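Long-range contacts in inositol monophosphatase family protein (Staphylococcus aureus subsp. aureus MSSA476, PDB 4I3Y), which probably hydrolyses inositol monophosphates to inositol and phosphate with the help of magnesium ions, and is inhibited by lithium: residues P69-L74 against H89-D94; A75-N80 against M93-G98; I112-Y117 against D215-F220. All blocks are in the same frame, centred on the assembly; numbering follows the deposited sequence.

Interaction 1: residues P69-L74 against H89-D94; sequences PEHQLL and HLWIMD. With MG (magnesium ion), chain D.
His71 and His89 lie in an offset stack, their ring planes within 1° of each other and their centroids 4.3 Å apart. The overlap is displaced so that His89 CB, rather than its ring, sits over the centre of the His71 imidazole, a CH-pi contact, while His71 NE2 meets His89 CG at 3.4 Å near the rim. The edge of the same His71 ring accepts a hydrogen bond: Trp91 NE1 reaches His71 ND1 at 2.9 Å, close to the plane of both rings. A stack over one face and an indole N-H at the edge together fix the rotation of His71. Trp91 NE1 can get there because CG stands beside the backbone N (chi1 -70°), which carries the indole back along its strand toward His71.

Beyond the cluster the backbones pair as parallel strands: Gln72 N to His89 O, Trp91 N to Gln72 O, Leu74 N to Trp91 O and Met93 N to Leu74 O. Leu73 CD1 packs on Met93 CB (3.9 Å) on the Trp91 face, which helices 12-35 and 51-67 cover. On the other face Leu74 CD2 and Ile92 CD1 lie side by side, 4.1 Å apart, and Leu90 CD1 tucks against Leu74 CB. Tyr115 backs the cluster, hydrogen-bonded through its hydroxyl to His89 ND1 and stacked on Trp91. Farther along the same strand, Asp94 OD1 binds a magnesium ion at 2.0 Å. This is the parallel edge pair of the large mixed sheet in the inositol monophosphatase fold, leading into its metal site.

Interaction 2: residues A75-N80 against M93-G98; sequences AEEKSN and MDPIDG. With MG (magnesium ion), chain D; MG (magnesium ion), chain F; PO4 (phosphate ion), chain C.
Three protein oxygens from both segments grip one magnesium ion: Glu76 OE2 at 2.1 Å, the backbone Ile96 O at 2.1 Å, and Asp94 OD1. Two phosphate oxygens and a water complete six ligands. Glu76 OE2 and Asp94 OD1 come within 2.9 Å of each other, a closeness between like charges that the shared cation probably compensates; the two carboxylates run side by side, with planes 75° apart. The extended Glu76 chain (CG anti to the backbone N, chi1 -172°) carries the carboxylate out to the ions, and its two oxygens divide between them: OE1 holds the second magnesium at 2.2 Å, where phosphate O4, common to both ions, also binds. Lys42 NZ hydrogen-bonds Glu76 OE1 and makes a salt bridge with Glu77 OE1, probably offsetting part of the negative charge.

Glu77 CG rests against Pro95 CG, and a bend at chi2 (-60°) turns the carboxylate so that OE2 accepts from two metal-bound waters, one on each ion. Glu76 N to Met93 O, a longer bond of 3.3 Å, ties the loop to the strand as a type I turn from Ala75 to Lys78 begins. Past the corner at Pro95 and Ile96, Gly98 N, at the N-cap of helix 99-105, donates to phosphate O2 (2.9 Å). The phosphate, probably from the crystallisation liquor, sits where the substrate's phosphate would be expected. This is the active-site metal centre characteristic of the inositol monophosphatase family, whose signature Asp-Pro-Ile-Asp-Gly-Thr begins at Asp94.

Interaction 3: residues I112-Y117 against D215-F220; sequences ILAYFY and DIAAQF
Ile112, Ala114 and Phe116 all direct their side chains from one face of the strand onto the chain at 215-220, and their contacts overlap along it. Ile112 splits its two branches. CG2, anti to the backbone N, presses on Ala218 CB at 3.6 Å, whereas CG1 lies beside that N (chi1 -54°) and extends CD1 to the carbonyl oxygen Asp215 O at 3.7 Å. In the middle, where Ala114 and Ala218 bring their CA atoms within 4.8 Å, small methyl groups allow a close approach: Ala114 CB abuts Ala217 CB at 3.8 Å and lies nearer still to Ala217 O, at 3.4 Å. Ala218 CB also touches Leu113 O, so a methyl rests on the strand backbone itself.

Phe116 reaches forward with its ring tip. CZ approaches Ala217 O obliquely at 3.6 Å, and Phe220 CD2 lies at the Phe116 edge, 4.3 Å from CZ. Stacking on Phe116 comes instead from His240, beyond both segments.

No hydrogen bond crosses this contact. The polar groups of 215-220 find partners within their own segment or beyond both: Gln219 NE2 donates to Asp215 O at 2.9 Å, in the carbonyl plane on a lone pair, and is also hydrogen-bonded to Ser195 OG. The bond from Gln219 NE2 to Asp215 O ties together the residues on either side of Ala217 and Ala218. Asp215 turns its side chain away from the strand, its OD2 accepting from Lys212 N and its carboxylate close to the bound phosphate. Apolar packing thus joins the helical segment to the large mixed sheet beside the phosphate pocket, in the alpha/beta layered fold of inositol monophosphatases.

All three contacts are largely buried and meet on the same mixed sheet. Interactions 1 and 2 are consecutive along one strand pair, sharing Met93 and Asp94: regular pairing in interaction 1 gives way to a turn and a metal site in interaction 2, and Lys78 NZ reaches back to Leu73 O. Interaction 3 adds the next strand, antiparallel, bonded through Ile92 N to Ala114 O and Asp94 N to Ile112 O. Its chemistry is apolar, that of interaction 2 ionic, and that of interaction 1 mixes backbone bonds with aromatic stacking. Interactions 2 and 3 converge on the phosphate, where Asp94 OD2 and Asp215 OD1 lie close.

Interaction 1: residues P69-L74 against H89-D94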
loop_
_atom_site.group_PDB
_atom_site.type_symbol
_atom_site.label_atom_id
_atom_site.label_comp_id
_atom_site.label_asym_id
_atom_site.label_seq_id
_atom_site.Cartn_x
_atom_site.Cartn_y
_atom_site.Cartn_z
ATOM N N PRO A 69 16.708 -28.398 17.801
ATOM C CA PRO A 69 16.169 -28.295 19.158
ATOM C C PRO A 69 17.118 -27.525 20.073
ATOM O O PRO A 69 16.699 -27.149 21.155
ATOM C CB PRO A 69 16.027 -29.766 19.592
ATOM C CG PRO A 69 16.777 -30.585 18.534
ATOM C CD PRO A 69 17.545 -29.611 17.673
ATOM N N GLU A 70 18.361 -27.287 19.615
ATOM C CA GLU A 70 19.327 -26.395 20.295
ATOM C C GLU A 70 18.966 -24.945 20.050
ATOM O O GLU A 70 19.420 -24.058 20.771
ATOM C CB GLU A 70 20.767 -26.551 19.746
ATOM C CG GLU A 70 21.349 -27.941 19.793
ATOM C CD GLU A 70 21.146 -28.569 21.153
ATOM O OE1 GLU A 70 20.287 -29.477 21.260
ATOM O OE2 GLU A 70 21.820 -28.129 22.116
ATOM N N HIS A 71 18.233 -24.694 18.973
ATOM C CA HIS A 71 18.081 -23.313 18.477
ATOM C C HIS A 71 17.170 -22.513 19.428
ATOM O O HIS A 71 16.221 -23.045 19.955
ATOM C CB HIS A 71 17.605 -23.306 17.010
ATOM C CG HIS A 71 18.659 -23.733 16.042
ATOM N ND1 HIS A 71 18.792 -23.189 14.779
ATOM C CD2 HIS A 71 19.650 -24.649 16.158
ATOM C CE1 HIS A 71 19.832 -23.728 14.173
ATOM N NE2 HIS A 71 20.366 -24.625 14.982
ATOM N N GLN A 72 17.486 -21.253 19.685
ATOM C CA GLN A 72 16.582 -20.470 20.545
ATOM C C GLN A 72 15.646 -19.469 19.745
ATOM O O GLN A 72 16.001 -19.056 18.653
ATOM C CB GLN A 72 17.397 -19.780 21.614
ATOM C CG GLN A 72 17.485 -20.623 22.887
ATOM C CD GLN A 72 17.980 -19.769 24.044
ATOM O OE1 GLN A 72 19.106 -19.252 23.983
ATOM N NE2 GLN A 72 17.111 -19.541 25.073
ATOM N N LEU A 73 14.487 -19.123 20.305
ATOM C CA LEU A 73 13.501 -18.247 19.651
ATOM C C LEU A 73 13.252 -16.920 20.407
ATOM O O LEU A 73 12.784 -16.914 21.583
ATOM C CB LEU A 73 12.178 -19.004 19.406
ATOM C CG LEU A 73 11.016 -18.215 18.792
ATOM C CD1 LEU A 73 11.391 -17.812 17.348
ATOM C CD2 LEU A 73 9.785 -19.054 18.776
ATOM N N LEU A 74 13.602 -15.813 19.767
ATOM C CA LEU A 74 13.155 -14.493 20.244
ATOM C C LEU A 74 11.919 -14.067 19.424
ATOM O O LEU A 74 12.039 -13.882 18.221
ATOM C CB LEU A 74 14.300 -13.487 20.106
ATOM C CG LEU A 74 14.115 -11.959 20.374
ATOM C CD1 LEU A 74 13.277 -11.753 21.573
ATOM C CD2 LEU A 74 15.439 -11.255 20.565
ATOM N N HIS A 89 22.793 -20.176 18.173
ATOM C CA HIS A 89 21.753 -20.346 17.130
ATOM C C HIS A 89 20.485 -19.627 17.548
ATOM O O HIS A 89 19.771 -20.078 18.426
ATOM C CB HIS A 89 21.478 -21.845 16.873
ATOM C CG HIS A 89 22.693 -22.597 16.430
ATOM N ND1 HIS A 89 23.289 -22.389 15.201
ATOM C CD2 HIS A 89 23.450 -23.524 17.065
ATOM C CE1 HIS A 89 24.340 -23.182 15.082
ATOM N NE2 HIS A 89 24.456 -23.884 16.196
ATOM N N LEU A 90 20.197 -18.502 16.904
ATOM C CA LEU A 90 19.033 -17.731 17.319
ATOM C C LEU A 90 18.128 -17.358 16.152
ATOM O O LEU A 90 18.601 -16.804 15.145
ATOM C CB LEU A 90 19.496 -16.431 17.928
ATOM C CG LEU A 90 18.313 -15.531 18.337
ATOM C CD1 LEU A 90 17.389 -16.060 19.406
ATOM C CD2 LEU A 90 18.866 -14.168 18.690
ATOM N N TRP A 91 16.853 -17.651 16.325
ATOM C CA TRP A 91 15.789 -17.236 15.413
ATOM C C TRP A 91 15.016 -16.039 15.995
ATOM O O TRP A 91 14.561 -16.093 17.133
ATOM C CB TRP A 91 14.815 -18.402 15.164
ATOM C CG TRP A 91 15.509 -19.477 14.338
ATOM C CD1 TRP A 91 16.322 -20.484 14.816
ATOM C CD2 TRP A 91 15.543 -19.586 12.898
ATOM N NE1 TRP A 91 16.831 -21.250 13.753
ATOM C CE2 TRP A 91 16.362 -20.728 12.574
ATOM C CE3 TRP A 91 14.935 -18.871 11.864
ATOM C CZ2 TRP A 91 16.586 -21.163 11.244
ATOM C CZ3 TRP A 91 15.151 -19.283 10.543
ATOM C CH2 TRP A 91 15.995 -20.426 10.241
ATOM N N ILE A 92 14.846 -14.975 15.204
ATOM C CA ILE A 92 13.942 -13.921 15.663
ATOM C C ILE A 92 12.683 -13.974 14.798
ATOM O O ILE A 92 12.767 -14.111 13.557
ATOM C CB ILE A 92 14.595 -12.559 15.605
ATOM C CG1 ILE A 92 15.862 -12.568 16.469
ATOM C CG2 ILE A 92 13.567 -11.484 16.019
ATOM C CD1 ILE A 92 16.503 -11.190 16.648
ATOM N N MET A 93 11.509 -13.972 15.436
ATOM C CA MET A 93 10.259 -14.081 14.651
ATOM C C MET A 93 9.207 -13.036 14.966
ATOM O O MET A 93 8.820 -12.869 16.127
ATOM C CB MET A 93 9.588 -15.443 14.826
ATOM C CG MET A 93 8.296 -15.635 14.025
ATOM S SD MET A 93 7.482 -17.215 14.412
ATOM C CE MET A 93 6.866 -17.624 12.794
ATOM N N ASP A 94 8.671 -12.420 13.908
ATOM C CA ASP A 94 7.412 -11.671 14.032
ATOM C C ASP A 94 6.312 -12.511 13.346
ATOM O O ASP A 94 6.315 -12.606 12.101
ATOM C CB ASP A 94 7.538 -10.335 13.330
ATOM C CG ASP A 94 6.446 -9.388 13.735
ATOM O OD1 ASP A 94 5.360 -9.862 14.142
ATOM O OD2 ASP A 94 6.746 -8.194 13.716
HETATM MG MG MG D . 3.849 -8.873 14.907
HETATM O O HOH W 1 2.834 -10.682 15.846
#

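Interaction 2: residues A75-N80 against M93-G98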
loop_
_atom_site.group_PDB
_atom_site.type_symbol
_atom_site.label_atom_id
_atom_site.label_comp_id
_atom_site.label_asym_id
_atom_site.label_seq_id
_atom_site.Cartn_x
_atom_site.Cartn_y
_atom_site.Cartn_z
ATOM N N ALA A 75 10.736 -13.947 20.038
ATOM C CA ALA A 75 9.520 -13.708 19.247
ATOM C C ALA A 75 8.517 -12.807 19.942
ATOM O O ALA A 75 8.396 -12.798 21.216
ATOM C CB ALA A 75 8.844 -15.019 18.859
ATOM N N GLU A 76 7.767 -12.078 19.118
ATOM C CA GLU A 76 6.821 -11.124 19.636
ATOM C C GLU A 76 5.811 -11.605 20.710
ATOM O O GLU A 76 5.632 -10.962 21.764
ATOM C CB GLU A 76 6.032 -10.486 18.506
ATOM C CG GLU A 76 5.174 -9.349 19.067
ATOM C CD GLU A 76 4.555 -8.489 17.983
ATOM O OE1 GLU A 76 3.861 -7.494 18.346
ATOM O OE2 GLU A 76 4.784 -8.790 16.794
ATOM N N GLU A 77 5.119 -12.703 20.451
ATOM C CA GLU A 77 3.996 -13.030 21.305
ATOM C C GLU A 77 4.340 -13.985 22.492
ATOM O O GLU A 77 3.556 -14.812 22.848
ATOM C CB GLU A 77 2.799 -13.543 20.494
ATOM C CG GLU A 77 2.498 -12.780 19.196
ATOM C CD GLU A 77 2.171 -11.264 19.373
ATOM O OE1 GLU A 77 1.912 -10.812 20.537
ATOM O OE2 GLU A 77 2.213 -10.504 18.337
ATOM N N LYS A 78 5.524 -13.870 23.066
ATOM C CA LYS A 78 5.869 -14.655 24.253
ATOM C C LYS A 78 6.871 -13.836 24.983
ATOM O O LYS A 78 7.369 -12.880 24.423
ATOM C CB LYS A 78 6.528 -15.973 23.855
ATOM C CG LYS A 78 7.884 -15.857 23.137
ATOM C CD LYS A 78 8.486 -17.258 22.971
ATOM C CE LYS A 78 9.851 -17.258 22.400
ATOM N NZ LYS A 78 10.874 -16.757 23.346
ATOM N N SER A 79 7.237 -14.210 26.211
ATOM C CA SER A 79 8.357 -13.534 26.860
ATOM C C SER A 79 9.681 -14.053 26.309
ATOM O O SER A 79 9.777 -15.180 25.845
ATOM C CB SER A 79 8.277 -13.628 28.388
ATOM O OG SER A 79 8.914 -14.792 28.804
ATOM N N ASN A 80 10.689 -13.183 26.308
ATOM C CA ASN A 80 12.001 -13.510 25.843
ATOM C C ASN A 80 13.074 -13.258 26.870
ATOM O O ASN A 80 14.202 -12.950 26.486
ATOM C CB ASN A 80 12.268 -12.668 24.628
ATOM C CG ASN A 80 11.209 -12.920 23.554
ATOM O OD1 ASN A 80 10.346 -12.048 23.289
ATOM N ND2 ASN A 80 11.223 -14.128 22.986
ATOM N N MET A 93 11.509 -13.972 15.436
ATOM C CA MET A 93 10.259 -14.081 14.651
ATOM C C MET A 93 9.207 -13.036 14.966
ATOM O O MET A 93 8.820 -12.869 16.127
ATOM C CB MET A 93 9.588 -15.443 14.826
ATOM C CG MET A 93 8.296 -15.635 14.025
ATOM S SD MET A 93 7.482 -17.215 14.412
ATOM C CE MET A 93 6.866 -17.624 12.794
ATOM N N ASP A 94 8.671 -12.420 13.908
ATOM C CA ASP A 94 7.412 -11.671 14.032
ATOM C C ASP A 94 6.312 -12.511 13.346
ATOM O O ASP A 94 6.315 -12.606 12.101
ATOM C CB ASP A 94 7.538 -10.335 13.330
ATOM C CG ASP A 94 6.446 -9.388 13.735
ATOM O OD1 ASP A 94 5.360 -9.862 14.142
ATOM O OD2 ASP A 94 6.746 -8.194 13.716
ATOM N N PRO A 95 5.413 -13.157 14.135
ATOM C CA PRO A 95 4.564 -14.115 13.428
ATOM C C PRO A 95 3.578 -13.445 12.490
ATOM O O PRO A 95 3.269 -13.994 11.421
ATOM C CB PRO A 95 3.883 -14.870 14.548
ATOM C CG PRO A 95 3.892 -13.890 15.743
ATOM C CD PRO A 95 5.212 -13.186 15.611
ATOM N N ILE A 96 3.046 -12.279 12.883
ATOM C CA ILE A 96 2.366 -11.446 11.891
ATOM C C ILE A 96 2.917 -10.022 12.098
ATOM O O ILE A 96 2.735 -9.452 13.162
ATOM C CB ILE A 96 0.835 -11.421 12.063
ATOM C CG1 ILE A 96 0.172 -12.793 11.700
ATOM C CG2 ILE A 96 0.234 -10.229 11.268
ATOM C CD1 ILE A 96 0.119 -13.043 10.209
ATOM N N ASP A 97 3.607 -9.483 11.094
ATOM C CA ASP A 97 4.061 -8.120 11.180
ATOM C C ASP A 97 3.005 -7.315 10.398
ATOM O O ASP A 97 2.692 -7.676 9.302
ATOM C CB ASP A 97 5.461 -7.915 10.636
ATOM C CG ASP A 97 5.842 -6.414 10.627
ATOM O OD1 ASP A 97 5.785 -5.820 11.724
ATOM O OD2 ASP A 97 6.193 -5.868 9.554
ATOM N N GLY A 98 2.459 -6.249 10.985
ATOM C CA GLY A 98 1.252 -5.606 10.463
ATOM C C GLY A 98 -0.071 -6.249 10.901
ATOM O O GLY A 98 -1.018 -6.382 10.101
HETATM MG MG MG D . 3.849 -8.873 14.907
HETATM MG MG MG F . 2.082 -6.486 17.529
HETATM P P PO4 C . 2.956 -6.339 14.902
HETATM O O1 PO4 C . 3.181 -5.450 16.131
HETATM O O2 PO4 C . 2.109 -5.623 13.819
HETATM O O3 PO4 C . 4.343 -6.636 14.384
HETATM O O4 PO4 C . 2.114 -7.566 15.381
HETATM O O HOH W 1 2.834 -10.682 15.846
HETATM O O HOH W 2 1.043 -8.127 18.291
HETATM O O HOH W 3 2.498 -5.357 19.383
HETATM O O HOH W 4 0.219 -5.498 17.098
#

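Interaction 3: residues I112-Y117 against D215-F220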
loop_
_atom_site.group_PDB
_atom_site.type_symbol
_atom_site.label_atom_id
_atom_site.label_comp_id
_atom_site.label_asym_id
_atom_site.label_seq_id
_atom_site.Cartn_x
_atom_site.Cartn_y
_atom_site.Cartn_z
ATOM N N ILE A 112 7.719 -12.417 9.549
ATOM C CA ILE A 112 9.147 -12.142 9.553
ATOM C C ILE A 112 9.985 -13.221 10.303
ATOM O O ILE A 112 9.749 -13.539 11.510
ATOM C CB ILE A 112 9.481 -10.725 10.099
ATOM C CG1 ILE A 112 8.668 -9.691 9.298
ATOM C CG2 ILE A 112 11.004 -10.437 10.035
ATOM C CD1 ILE A 112 8.834 -8.230 9.726
ATOM N N LEU A 113 11.003 -13.728 9.614
ATOM C CA LEU A 113 11.935 -14.693 10.280
ATOM C C LEU A 113 13.356 -14.349 10.006
ATOM O O LEU A 113 13.684 -13.981 8.871
ATOM C CB LEU A 113 11.732 -16.123 9.746
ATOM C CG LEU A 113 10.648 -16.915 10.428
ATOM C CD1 LEU A 113 10.298 -18.166 9.598
ATOM C CD2 LEU A 113 10.997 -17.272 11.890
ATOM N N ALA A 114 14.230 -14.501 11.009
ATOM C CA ALA A 114 15.640 -14.233 10.800
ATOM C C ALA A 114 16.462 -15.141 11.741
ATOM O O ALA A 114 16.134 -15.281 12.944
ATOM C CB ALA A 114 15.973 -12.758 11.044
ATOM N N TYR A 115 17.489 -15.763 11.141
ATOM C CA TYR A 115 18.403 -16.653 11.827
ATOM C C TYR A 115 19.809 -16.009 11.938
ATOM O O TYR A 115 20.439 -15.584 10.940
ATOM C CB TYR A 115 18.479 -17.989 11.082
ATOM C CG TYR A 115 19.616 -18.903 11.498
ATOM C CD1 TYR A 115 19.676 -19.429 12.799
ATOM C CD2 TYR A 115 20.637 -19.271 10.567
ATOM C CE1 TYR A 115 20.718 -20.310 13.186
ATOM C CE2 TYR A 115 21.695 -20.145 10.929
ATOM C CZ TYR A 115 21.731 -20.674 12.227
ATOM O OH TYR A 115 22.779 -21.512 12.615
ATOM N N PHE A 116 20.317 -16.039 13.148
ATOM C CA PHE A 116 21.575 -15.415 13.477
ATOM C C PHE A 116 22.457 -16.512 14.061
ATOM O O PHE A 116 22.035 -17.244 14.971
ATOM C CB PHE A 116 21.386 -14.309 14.556
ATOM C CG PHE A 116 20.616 -13.129 14.060
ATOM C CD1 PHE A 116 21.286 -12.027 13.521
ATOM C CD2 PHE A 116 19.232 -13.149 14.069
ATOM C CE1 PHE A 116 20.588 -10.948 13.024
ATOM C CE2 PHE A 116 18.522 -12.058 13.571
ATOM C CZ PHE A 116 19.189 -10.968 13.046
ATOM N N TYR A 117 23.654 -16.605 13.519
ATOM C CA TYR A 117 24.607 -17.627 13.960
ATOM C C TYR A 117 25.753 -16.907 14.684
ATOM O O TYR A 117 26.488 -16.129 14.058
ATOM C CB TYR A 117 25.133 -18.458 12.775
ATOM C CG TYR A 117 26.273 -19.395 13.197
ATOM C CD1 TYR A 117 26.028 -20.449 14.072
ATOM C CD2 TYR A 117 27.602 -19.181 12.768
ATOM C CE1 TYR A 117 27.044 -21.289 14.483
ATOM C CE2 TYR A 117 28.633 -20.024 13.187
ATOM C CZ TYR A 117 28.333 -21.067 14.059
ATOM O OH TYR A 117 29.303 -21.945 14.507
ATOM N N ASP A 215 10.337 -6.754 14.459
ATOM C CA ASP A 215 9.859 -5.915 13.312
ATOM C C ASP A 215 10.959 -5.655 12.267
ATOM O O ASP A 215 10.660 -5.354 11.104
ATOM C CB ASP A 215 9.336 -4.537 13.785
ATOM C CG ASP A 215 8.246 -4.633 14.809
ATOM O OD1 ASP A 215 7.230 -5.363 14.626
ATOM O OD2 ASP A 215 8.424 -3.932 15.835
ATOM N N ILE A 216 12.224 -5.732 12.689
ATOM C CA ILE A 216 13.374 -5.433 11.819
ATOM C C ILE A 216 14.367 -6.577 11.574
ATOM O O ILE A 216 15.381 -6.382 10.902
ATOM C CB ILE A 216 14.144 -4.178 12.328
ATOM C CG1 ILE A 216 14.710 -4.355 13.776
ATOM C CG2 ILE A 216 13.189 -2.976 12.317
ATOM C CD1 ILE A 216 15.779 -3.307 14.098
ATOM N N ALA A 217 14.085 -7.760 12.128
ATOM C CA ALA A 217 15.127 -8.793 12.272
ATOM C C ALA A 217 15.630 -9.305 10.918
ATOM O O ALA A 217 16.825 -9.498 10.746
ATOM C CB ALA A 217 14.603 -9.951 13.134
ATOM N N ALA A 218 14.737 -9.494 9.950
ATOM C CA ALA A 218 15.137 -10.027 8.638
ATOM C C ALA A 218 15.885 -9.013 7.778
ATOM O O ALA A 218 16.696 -9.388 6.910
ATOM C CB ALA A 218 13.884 -10.470 7.886
ATOM N N GLN A 219 15.564 -7.736 7.990
ATOM C CA GLN A 219 16.029 -6.674 7.148
ATOM C C GLN A 219 17.565 -6.492 7.154
ATOM O O GLN A 219 18.143 -6.045 6.126
ATOM C CB GLN A 219 15.338 -5.356 7.526
ATOM C CG GLN A 219 13.854 -5.276 7.161
ATOM C CD GLN A 219 12.934 -5.748 8.264
ATOM O OE1 GLN A 219 13.109 -6.860 8.821
ATOM N NE2 GLN A 219 11.876 -4.969 8.531
ATOM N N PHE A 220 18.231 -6.819 8.281
ATOM C CA PHE A 220 19.713 -6.732 8.327
ATOM C C PHE A 220 20.348 -7.420 7.162
ATOM O O PHE A 220 21.202 -6.851 6.501
ATOM C CB PHE A 220 20.305 -7.363 9.596
ATOM C CG PHE A 220 20.025 -6.578 10.871
ATOM C CD1 PHE A 220 20.843 -5.519 11.246
ATOM C CD2 PHE A 220 18.952 -6.935 11.716
ATOM C CE1 PHE A 220 20.568 -4.819 12.426
ATOM C CE2 PHE A 220 18.683 -6.237 12.864
ATOM C CZ PHE A 220 19.486 -5.153 13.213
#